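Local coordinates for tRNA-splicing ligase RtcB (Thermus thermophilus, PDB 2EPG), which probably joins RNA ends bearing a 3'-phosphate or 2',3'-cyclic phosphate to 5'-hydroxyl RNA ends, using GTP and manganese, at residues E93-S99 with L280-K286; G86-P92 with R350-R356; G28-V32 with A61-V67. All blocks are in the same frame, centred on the assembly; numbering follows the deposited sequence.

Contact 1: E93-S99 with L280-K286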
loop_
_atom_site.group_PDB
_atom_site.type_symbol
_atom_site.label_atom_id
_atom_site.label_comp_id
_atom_site.label_asym_id
_atom_site.label_seq_id
_atom_site.Cartn_x
_atom_site.Cartn_y
_atom_site.Cartn_z
ATOM N N GLU A 93 12.166 21.938 4.727
ATOM C CA GLU A 93 12.629 23.316 4.798
ATOM C C GLU A 93 11.918 24.139 5.850
ATOM O O GLU A 93 12.344 25.250 6.170
ATOM C CB GLU A 93 12.457 24.004 3.443
ATOM C CG GLU A 93 13.372 23.443 2.390
ATOM C CD GLU A 93 14.788 23.354 2.899
ATOM O OE1 GLU A 93 15.207 22.255 3.324
ATOM O OE2 GLU A 93 15.474 24.399 2.895
ATOM N N GLU A 94 10.830 23.595 6.378
ATOM C CA GLU A 94 10.032 24.278 7.386
ATOM C C GLU A 94 10.212 23.573 8.736
ATOM O O GLU A 94 9.396 23.715 9.633
ATOM C CB GLU A 94 8.564 24.227 6.953
ATOM C CG GLU A 94 7.822 25.547 6.918
ATOM C CD GLU A 94 8.575 26.635 6.188
ATOM O OE1 GLU A 94 8.904 26.462 4.997
ATOM O OE2 GLU A 94 8.841 27.674 6.821
ATOM N N GLY A 95 11.276 22.788 8.858
ATOM C CA GLY A 95 11.511 22.068 10.095
ATOM C C GLY A 95 10.591 20.871 10.266
ATOM O O GLY A 95 10.269 20.474 11.389
ATOM N N GLY A 96 10.171 20.289 9.147
ATOM C CA GLY A 96 9.281 19.146 9.186
ATOM C C GLY A 96 9.862 17.912 9.859
ATOM O O GLY A 96 11.080 17.742 9.944
ATOM N N VAL A 97 8.983 17.039 10.330
ATOM C CA VAL A 97 9.410 15.830 11.010
ATOM C C VAL A 97 9.002 14.568 10.269
ATOM O O VAL A 97 8.202 14.615 9.332
ATOM C CB VAL A 97 8.805 15.761 12.432
ATOM C CG1 VAL A 97 9.374 16.873 13.303
ATOM C CG2 VAL A 97 7.269 15.858 12.367
ATOM N N VAL A 98 9.576 13.442 10.676
ATOM C CA VAL A 98 9.228 12.145 10.103
ATOM C C VAL A 98 8.833 11.281 11.295
ATOM O O VAL A 98 9.534 11.266 12.319
ATOM C CB VAL A 98 10.411 11.469 9.330
ATOM C CG1 VAL A 98 11.660 11.369 10.208
ATOM C CG2 VAL A 98 9.982 10.042 8.888
ATOM N N SER A 99 7.708 10.583 11.179
ATOM C CA SER A 99 7.229 9.744 12.273
ATOM C C SER A 99 6.937 8.300 11.899
ATOM O O SER A 99 6.086 8.037 11.052
ATOM C CB SER A 99 5.970 10.336 12.876
ATOM O OG SER A 99 5.428 9.420 13.799
ATOM N N LEU A 280 2.946 9.420 18.701
ATOM C CA LEU A 280 3.198 10.332 17.587
ATOM C C LEU A 280 4.707 10.596 17.478
ATOM O O LEU A 280 5.149 11.482 16.732
ATOM C CB LEU A 280 2.468 11.645 17.847
ATOM C CG LEU A 280 1.572 12.237 16.767
ATOM C CD1 LEU A 280 0.585 11.207 16.242
ATOM C CD2 LEU A 280 0.845 13.429 17.368
ATOM N N ALA A 281 5.486 9.828 18.238
ATOM C CA ALA A 281 6.939 9.952 18.272
ATOM C C ALA A 281 7.532 10.296 16.909
ATOM O O ALA A 281 7.404 9.521 15.968
ATOM C CB ALA A 281 7.542 8.660 18.791
ATOM N N ALA A 282 8.190 11.453 16.814
ATOM C CA ALA A 282 8.777 11.908 15.549
ATOM C C ALA A 282 10.124 12.599 15.754
ATOM O O ALA A 282 10.464 12.971 16.865
ATOM C CB ALA A 282 7.816 12.874 14.851
ATOM N N ALA A 283 10.866 12.787 14.666
ATOM C CA ALA A 283 12.160 13.446 14.717
ATOM C C ALA A 283 12.285 14.320 13.478
ATOM O O ALA A 283 11.650 14.061 12.453
ATOM C CB ALA A 283 13.303 12.398 14.738
ATOM N N PRO A 284 13.095 15.382 13.560
ATOM C CA PRO A 284 13.249 16.246 12.396
ATOM C C PRO A 284 13.764 15.430 11.229
ATOM O O PRO A 284 14.674 14.607 11.384
ATOM C CB PRO A 284 14.276 17.279 12.860
ATOM C CG PRO A 284 14.018 17.365 14.338
ATOM C CD PRO A 284 13.825 15.924 14.724
ATOM N N ILE A 285 13.161 15.650 10.069
ATOM C CA ILE A 285 13.561 14.977 8.849
ATOM C C ILE A 285 15.060 15.212 8.628
ATOM O O ILE A 285 15.787 14.303 8.241
ATOM C CB ILE A 285 12.747 15.538 7.648
ATOM C CG1 ILE A 285 11.311 15.008 7.697
ATOM C CG2 ILE A 285 13.410 15.170 6.329
ATOM C CD1 ILE A 285 10.343 15.844 6.920
ATOM N N LYS A 286 15.535 16.422 8.920
ATOM C CA LYS A 286 16.955 16.735 8.718
ATOM C C LYS A 286 17.933 16.359 9.838
ATOM O O LYS A 286 19.117 16.674 9.749
ATOM C CB LYS A 286 17.131 18.217 8.411
ATOM C CG LYS A 286 16.670 18.640 7.026
ATOM C CD LYS A 286 16.894 20.141 6.885
ATOM C CE LYS A 286 16.539 20.656 5.518
ATOM N NZ LYS A 286 16.772 22.129 5.482
#
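Lys-286 NZ reaches Glu-93 OE1 at 2.7 Å, a salt bridge that closes one end of this short pairing. The lysine chain runs straight beyond CG, whereas the glutamate chain bends at chi2 (-49°), and this bend brings OE1 to the ammonium group; NZ meets it on the syn side, 32° out of the carboxylate plane. Both residues are exposed, so a long, flexible charged pair suits the place. Further in, the backbones form a small antiparallel ribbon. Val-98 and Ala-283 are a hydrogen-bonded pair: Val-98 N gives to Ala-283 O over 2.8 Å, and Ala-283 N returns a bond to Val-98 O. Beyond them Ile-285 N gives a nearly straight bond (173°) to Gly-96 O. Pro-284 stands opposite Val-97 in a non-hydrogen-bonded pair, a position where the missing N-H of proline costs the ribbon nothing. Ile-285 folds its side chain back over the other strand, with CD1 3.5 Å from Val-97 O and CG1 4.0 Å from Val-98 CB. Gly-96 fits under that end, since a beta carbon there would crowd CD1. Trimming Ile-285 to an alanine takes away everything beyond CB, and would probably open a gap over the Gly-96 to Val-97 peptide and rob Val-98 of an apolar neighbour. At the far end the small Ala-282 lets its CB sit 3.9 Å from Val-97 CB and 3.7 Å from Ser-99 CB. The ribbon is plain structural packing, away from the predicted catalytic site. Phe-264 of helix 250-265 covers Val-98 and Ala-283, Leu-294 of helix 288-321 packs on Val-98 and Ile-285, and Leu-353 of strand 350-357 touches the same two side chains.

Contact 2: G86-P92 with R350-R356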
loop_
_atom_site.group_PDB
_atom_site.type_symbol
_atom_site.label_atom_id
_atom_site.label_comp_id
_atom_site.label_asym_id
_atom_site.label_seq_id
_atom_site.Cartn_x
_atom_site.Cartn_y
_atom_site.Cartn_z
ATOM N N GLY A 86 -4.580 7.701 7.133
ATOM C CA GLY A 86 -4.065 9.057 7.119
ATOM C C GLY A 86 -2.979 9.391 6.105
ATOM O O GLY A 86 -2.204 8.537 5.696
ATOM N N VAL A 87 -2.948 10.657 5.701
ATOM C CA VAL A 87 -1.968 11.184 4.765
ATOM C C VAL A 87 -1.506 12.490 5.400
ATOM O O VAL A 87 -2.335 13.345 5.758
ATOM C CB VAL A 87 -2.600 11.468 3.378
ATOM C CG1 VAL A 87 -1.605 12.201 2.473
ATOM C CG2 VAL A 87 -3.041 10.166 2.727
ATOM N N ALA A 88 -0.194 12.650 5.552
ATOM C CA ALA A 88 0.345 13.869 6.164
ATOM C C ALA A 88 1.664 14.238 5.518
ATOM O O ALA A 88 2.627 13.478 5.585
ATOM C CB ALA A 88 0.540 13.659 7.683
ATOM N N ALA A 89 1.706 15.409 4.897
ATOM C CA ALA A 89 2.906 15.880 4.231
ATOM C C ALA A 89 3.668 16.825 5.168
ATOM O O ALA A 89 3.055 17.633 5.883
ATOM C CB ALA A 89 2.525 16.593 2.928
ATOM N N PHE A 90 4.996 16.693 5.179
ATOM C CA PHE A 90 5.865 17.513 6.016
ATOM C C PHE A 90 6.973 18.158 5.184
ATOM O O PHE A 90 7.613 17.485 4.376
ATOM C CB PHE A 90 6.462 16.658 7.134
ATOM C CG PHE A 90 5.462 16.292 8.211
ATOM C CD1 PHE A 90 4.657 15.161 8.086
ATOM C CD2 PHE A 90 5.308 17.100 9.330
ATOM C CE1 PHE A 90 3.715 14.839 9.063
ATOM C CE2 PHE A 90 4.363 16.787 10.314
ATOM C CZ PHE A 90 3.569 15.658 10.184
ATOM N N ASP A 91 7.190 19.461 5.374
ATOM C CA ASP A 91 8.202 20.182 4.609
ATOM C C ASP A 91 9.535 20.278 5.356
ATOM O O ASP A 91 9.637 20.959 6.379
ATOM C CB ASP A 91 7.709 21.595 4.283
ATOM C CG ASP A 91 8.608 22.313 3.289
ATOM O OD1 ASP A 91 9.801 21.989 3.199
ATOM O OD2 ASP A 91 8.117 23.224 2.602
ATOM N N PRO A 92 10.581 19.626 4.829
ATOM C CA PRO A 92 11.912 19.638 5.456
ATOM C C PRO A 92 12.441 21.050 5.679
ATOM O O PRO A 92 13.082 21.326 6.691
ATOM C CB PRO A 92 12.788 18.868 4.458
ATOM C CG PRO A 92 11.810 18.061 3.668
ATOM C CD PRO A 92 10.643 18.998 3.502
ATOM N N ARG A 350 7.059 22.207 -4.234
ATOM C CA ARG A 350 8.149 21.931 -3.289
ATOM C C ARG A 350 8.341 20.439 -3.022
ATOM O O ARG A 350 7.467 19.619 -3.316
ATOM C CB ARG A 350 7.893 22.627 -1.950
ATOM C CG ARG A 350 8.000 24.146 -1.991
ATOM C CD ARG A 350 7.675 24.789 -0.641
ATOM N NE ARG A 350 6.260 24.682 -0.285
ATOM C CZ ARG A 350 5.265 25.280 -0.945
ATOM N NH1 ARG A 350 4.011 25.122 -0.544
ATOM N NH2 ARG A 350 5.515 26.038 -2.005
ATOM N N ARG A 351 9.494 20.092 -2.461
ATOM C CA ARG A 351 9.771 18.707 -2.131
ATOM C C ARG A 351 9.271 18.512 -0.707
ATOM O O ARG A 351 9.694 19.218 0.209
ATOM C CB ARG A 351 11.271 18.443 -2.206
ATOM C CG ARG A 351 11.722 17.088 -1.662
ATOM C CD ARG A 351 13.224 16.928 -1.918
ATOM N NE ARG A 351 13.917 16.208 -0.857
ATOM C CZ ARG A 351 14.268 14.933 -0.926
ATOM N NH1 ARG A 351 14.896 14.368 0.096
ATOM N NH2 ARG A 351 13.995 14.226 -2.021
ATOM N N VAL A 352 8.344 17.583 -0.514
ATOM C CA VAL A 352 7.828 17.337 0.821
ATOM C C VAL A 352 7.837 15.850 1.082
ATOM O O VAL A 352 7.919 15.060 0.152
ATOM C CB VAL A 352 6.388 17.889 0.992
ATOM C CG1 VAL A 352 6.387 19.399 0.835
ATOM C CG2 VAL A 352 5.455 17.249 -0.019
ATOM N N LEU A 353 7.795 15.472 2.353
ATOM C CA LEU A 353 7.772 14.070 2.728
ATOM C C LEU A 353 6.319 13.714 3.049
ATOM O O LEU A 353 5.738 14.260 3.990
ATOM C CB LEU A 353 8.644 13.830 3.963
ATOM C CG LEU A 353 8.596 12.395 4.495
ATOM C CD1 LEU A 353 9.281 11.472 3.504
ATOM C CD2 LEU A 353 9.273 12.330 5.872
ATOM N N VAL A 354 5.747 12.784 2.292
ATOM C CA VAL A 354 4.357 12.391 2.499
ATOM C C VAL A 354 4.203 11.061 3.226
ATOM O O VAL A 354 4.609 10.017 2.703
ATOM C CB VAL A 354 3.606 12.288 1.149
ATOM C CG1 VAL A 354 2.108 12.006 1.391
ATOM C CG2 VAL A 354 3.799 13.575 0.358
ATOM N N HIS A 355 3.612 11.116 4.427
ATOM C CA HIS A 355 3.368 9.932 5.240
ATOM C C HIS A 355 1.998 9.400 4.823
ATOM O O HIS A 355 1.003 10.149 4.775
ATOM C CB HIS A 355 3.285 10.259 6.745
ATOM C CG HIS A 355 4.580 10.679 7.374
ATOM N ND1 HIS A 355 5.139 11.925 7.180
ATOM C CD2 HIS A 355 5.394 10.029 8.243
ATOM C CE1 HIS A 355 6.240 12.026 7.909
ATOM N NE2 HIS A 355 6.416 10.890 8.564
ATOM N N ARG A 356 1.948 8.109 4.536
ATOM C CA ARG A 356 0.706 7.471 4.144
ATOM C C ARG A 356 0.631 6.164 4.890
ATOM O O ARG A 356 1.449 5.280 4.667
ATOM C CB ARG A 356 0.666 7.192 2.627
ATOM C CG ARG A 356 0.649 8.439 1.715
ATOM C CD ARG A 356 0.232 8.076 0.270
ATOM N NE ARG A 356 0.203 9.230 -0.627
ATOM C CZ ARG A 356 1.254 9.684 -1.311
ATOM N NH1 ARG A 356 1.125 10.746 -2.094
ATOM N NH2 ARG A 356 2.438 9.084 -1.219
HETATM O O HOH W 1 10.857 21.576 0.864
#
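Ala-89 is a shallow hollow between two valines of the facing strand: its CB lies 4.2 Å from Val-352 CG2 and equally far from Val-354 CG2. Next to it the bulkier Val-87 meets Val-354 branch to branch, CG1 to CG1 at 3.9 Å, while its CG2 lies alongside the arginine stem at Arg-356 CG. Val-354 CG1 also covers one face of the Arg-356 guanidinium, whose nitrogens are held by Glu-345, Ser-407 and Phe-405 O; this side chain is about 8 Å from that of His-339, a predicted manganese ligand. The two strands, 86-90 and 350-356, form an antiparallel ladder within the alpha-beta fold of RtcB, and on their other face small Ala-88 and large Phe-90 stand opposite His-355 and Leu-353. The His-355 ring fits beside Ala-88. With CG beside its own backbone N (chi1 -69°), that ring brings its edge to Ala-88 O, which takes a 2.8 Å bond from His-355 N and a weak one of 3.4 Å from ND1; NE2 accepts from Ser-99 N. Phe-90 crosses the imidazole at about a right angle, CD1 being 3.4 Å from His-355 ND1, with the ring planes 79° apart. Past the ladder, Pro-92 CD rests 3.4 Å from Arg-351 O. A water links that carbonyl to Asp-91 OD1, which also accepts from Glu-93 N, and Asp-91 OD2 makes a long salt bridge of 3.7 Å with Arg-350 NE.

Contact 3: G28-V32 with A61-V67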
loop_
_atom_site.group_PDB
_atom_site.type_symbol
_atom_site.label_atom_id
_atom_site.label_comp_id
_atom_site.label_asym_id
_atom_site.label_seq_id
_atom_site.Cartn_x
_atom_site.Cartn_y
_atom_site.Cartn_z
ATOM N N GLY A 28 -6.827 25.060 18.761
ATOM C CA GLY A 28 -5.926 24.581 19.792
ATOM C C GLY A 28 -4.486 24.467 19.329
ATOM O O GLY A 28 -3.919 25.431 18.813
ATOM N N LYS A 29 -3.900 23.287 19.492
ATOM C CA LYS A 29 -2.505 23.075 19.123
ATOM C C LYS A 29 -2.288 22.810 17.625
ATOM O O LYS A 29 -1.149 22.745 17.157
ATOM C CB LYS A 29 -1.932 21.903 19.919
ATOM C CG LYS A 29 -2.423 21.801 21.356
ATOM C CD LYS A 29 -1.328 22.066 22.386
ATOM C CE LYS A 29 -0.992 23.549 22.468
ATOM N NZ LYS A 29 -0.163 23.860 23.679
HETATM N N MSE A 30 -3.378 22.658 16.880
HETATM C CA MSE A 30 -3.285 22.389 15.458
HETATM C C MSE A 30 -2.572 23.514 14.734
HETATM O O MSE A 30 -2.875 24.692 14.939
HETATM C CB MSE A 30 -4.676 22.180 14.875
HETATM C CG MSE A 30 -5.330 20.917 15.357
HETATM SE SE MSE A 30 -7.167 20.825 14.820
HETATM C CE MSE A 30 -6.904 20.388 12.937
ATOM N N ARG A 31 -1.613 23.144 13.895
ATOM C CA ARG A 31 -0.850 24.123 13.132
ATOM C C ARG A 31 -1.532 24.423 11.803
ATOM O O ARG A 31 -1.323 25.481 11.216
ATOM C CB ARG A 31 0.567 23.606 12.886
ATOM C CG ARG A 31 1.378 23.442 14.172
ATOM C CD ARG A 31 2.706 22.763 13.910
ATOM N NE ARG A 31 3.480 22.545 15.134
ATOM C CZ ARG A 31 4.487 23.322 15.531
ATOM N NH1 ARG A 31 5.134 23.047 16.652
ATOM N NH2 ARG A 31 4.852 24.371 14.804
ATOM N N VAL A 32 -2.353 23.481 11.345
ATOM C CA VAL A 32 -3.065 23.613 10.084
ATOM C C VAL A 32 -4.426 22.954 10.226
ATOM O O VAL A 32 -4.708 22.301 11.232
ATOM C CB VAL A 32 -2.318 22.882 8.924
ATOM C CG1 VAL A 32 -0.937 23.488 8.696
ATOM C CG2 VAL A 32 -2.161 21.396 9.275
ATOM N N ALA A 61 -1.997 17.047 13.077
ATOM C CA ALA A 61 -1.922 18.457 12.699
ATOM C C ALA A 61 -1.142 19.345 13.669
ATOM O O ALA A 61 -0.906 20.518 13.373
ATOM C CB ALA A 61 -3.343 19.015 12.512
ATOM N N THR A 62 -0.762 18.807 14.832
ATOM C CA THR A 62 0.015 19.582 15.807
ATOM C C THR A 62 1.527 19.455 15.546
ATOM O O THR A 62 2.318 20.195 16.118
ATOM C CB THR A 62 -0.213 19.101 17.260
ATOM O OG1 THR A 62 0.300 17.764 17.397
ATOM C CG2 THR A 62 -1.698 19.108 17.619
ATOM N N LEU A 63 1.924 18.524 14.682
ATOM C CA LEU A 63 3.347 18.299 14.389
ATOM C C LEU A 63 4.036 19.388 13.558
ATOM O O LEU A 63 3.447 19.953 12.639
ATOM C CB LEU A 63 3.518 16.926 13.739
ATOM C CG LEU A 63 3.090 15.815 14.710
ATOM C CD1 LEU A 63 3.124 14.453 14.034
ATOM C CD2 LEU A 63 4.026 15.824 15.909
ATOM N N PRO A 64 5.307 19.694 13.880
ATOM C CA PRO A 64 6.126 20.717 13.211
ATOM C C PRO A 64 6.314 20.532 11.711
ATOM O O PRO A 64 6.559 19.424 11.242
ATOM C CB PRO A 64 7.467 20.637 13.953
ATOM C CG PRO A 64 7.130 19.995 15.253
ATOM C CD PRO A 64 6.122 18.956 14.861
ATOM N N GLY A 65 6.213 21.634 10.970
ATOM C CA GLY A 65 6.394 21.585 9.527
ATOM C C GLY A 65 5.316 20.844 8.754
ATOM O O GLY A 65 5.511 20.508 7.582
ATOM N N ILE A 66 4.179 20.563 9.381
ATOM C CA ILE A 66 3.145 19.870 8.637
ATOM C C ILE A 66 2.604 20.817 7.570
ATOM O O ILE A 66 2.522 22.015 7.793
ATOM C CB ILE A 66 1.991 19.399 9.534
ATOM C CG1 ILE A 66 0.961 18.660 8.676
ATOM C CG2 ILE A 66 1.360 20.584 10.271
ATOM C CD1 ILE A 66 0.179 17.657 9.430
ATOM N N VAL A 67 2.267 20.265 6.410
ATOM C CA VAL A 67 1.728 21.048 5.302
ATOM C C VAL A 67 0.205 20.902 5.329
ATOM O O VAL A 67 -0.324 19.793 5.463
ATOM C CB VAL A 67 2.294 20.544 3.943
ATOM C CG1 VAL A 67 1.714 21.357 2.766
ATOM C CG2 VAL A 67 3.832 20.640 3.955
HETATM O O HOH W 2 5.132 24.177 11.637
#
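Arg-31 sets off with CG opposite its carbonyl carbon (chi1 -65°) and then stays extended as far as NE, a course that lays the chain along the carbonyls of Ala-61, Thr-62 and Leu-63. Val-32, also with CG1 opposite its carbonyl carbon, thereby places CG2 against Ile-66. The carbonyls lead into a type II beta turn from Leu-63 to Ile-66, with Pro-64 and Gly-65 at its two central positions, the classical choice: the proline ring restrains phi to the value needed first, and glycine readily takes the positive phi that follows. The contact thus joins the loop between strands 21-24 and 34-37 to the one leaving helix 52-60. Arginine suits the place because its long chain carries a second donor, NE, to Thr-62 O. Arg-31 N gives a straight bond (171°) to Ala-61 O at 2.8 Å, and Arg-31 NE gives one of 2.8 Å to Thr-62 O. The second acceptor lies in the guanidinium plane, yet the donor stands 52° above the carbonyl plane, so no lone pair is met directly. Together the two bonds fix the arginine at its root and near its head. Below it the packing is apolar. Ala-61 is small enough for its CB to be approached by Met-30 CE at 3.8 Å (a selenomethionine here) and by Val-32 CG2 at 4.2 Å, and Val-32 CG2 also touches Ile-66 CG2 at 3.7 Å. Thr-62 divides its branches: OG1 turns back to Asn-59 O in helix 52-60, while CG2 packs on Lys-29 CB at 3.6 Å. At the head of the arginine, Pro-64 CA lies 3.7 Å above one face of the Arg-31 guanidinium, toward its rim, and a water that accepts from Gly-65 N also accepts a weak bond from Arg-31 NH2.

The three contacts cluster on one side of the chain's centre: contact 2 lies about 10 Å from contact 1, and contact 3 about 12 Å from both, centre to centre. Along the chain contact 3 closes first; strands 86-90 and 97-98 then follow one another, and their partners come much later, 283-284 before 350-357. Segment 86-92 stands in the middle: Ala-89 O accepts from Val-67 N, and Asp-91 O probably from Gly-96 N. Leu-63 fits among Phe-90, Val-97 and Leu-280, an apolar meeting point of the three contacts. Segments distant in sequence thus meet beside strand 350-357, whose Arg-356 side chain lies about 8 Å from that of His-339, a predicted manganese ligand.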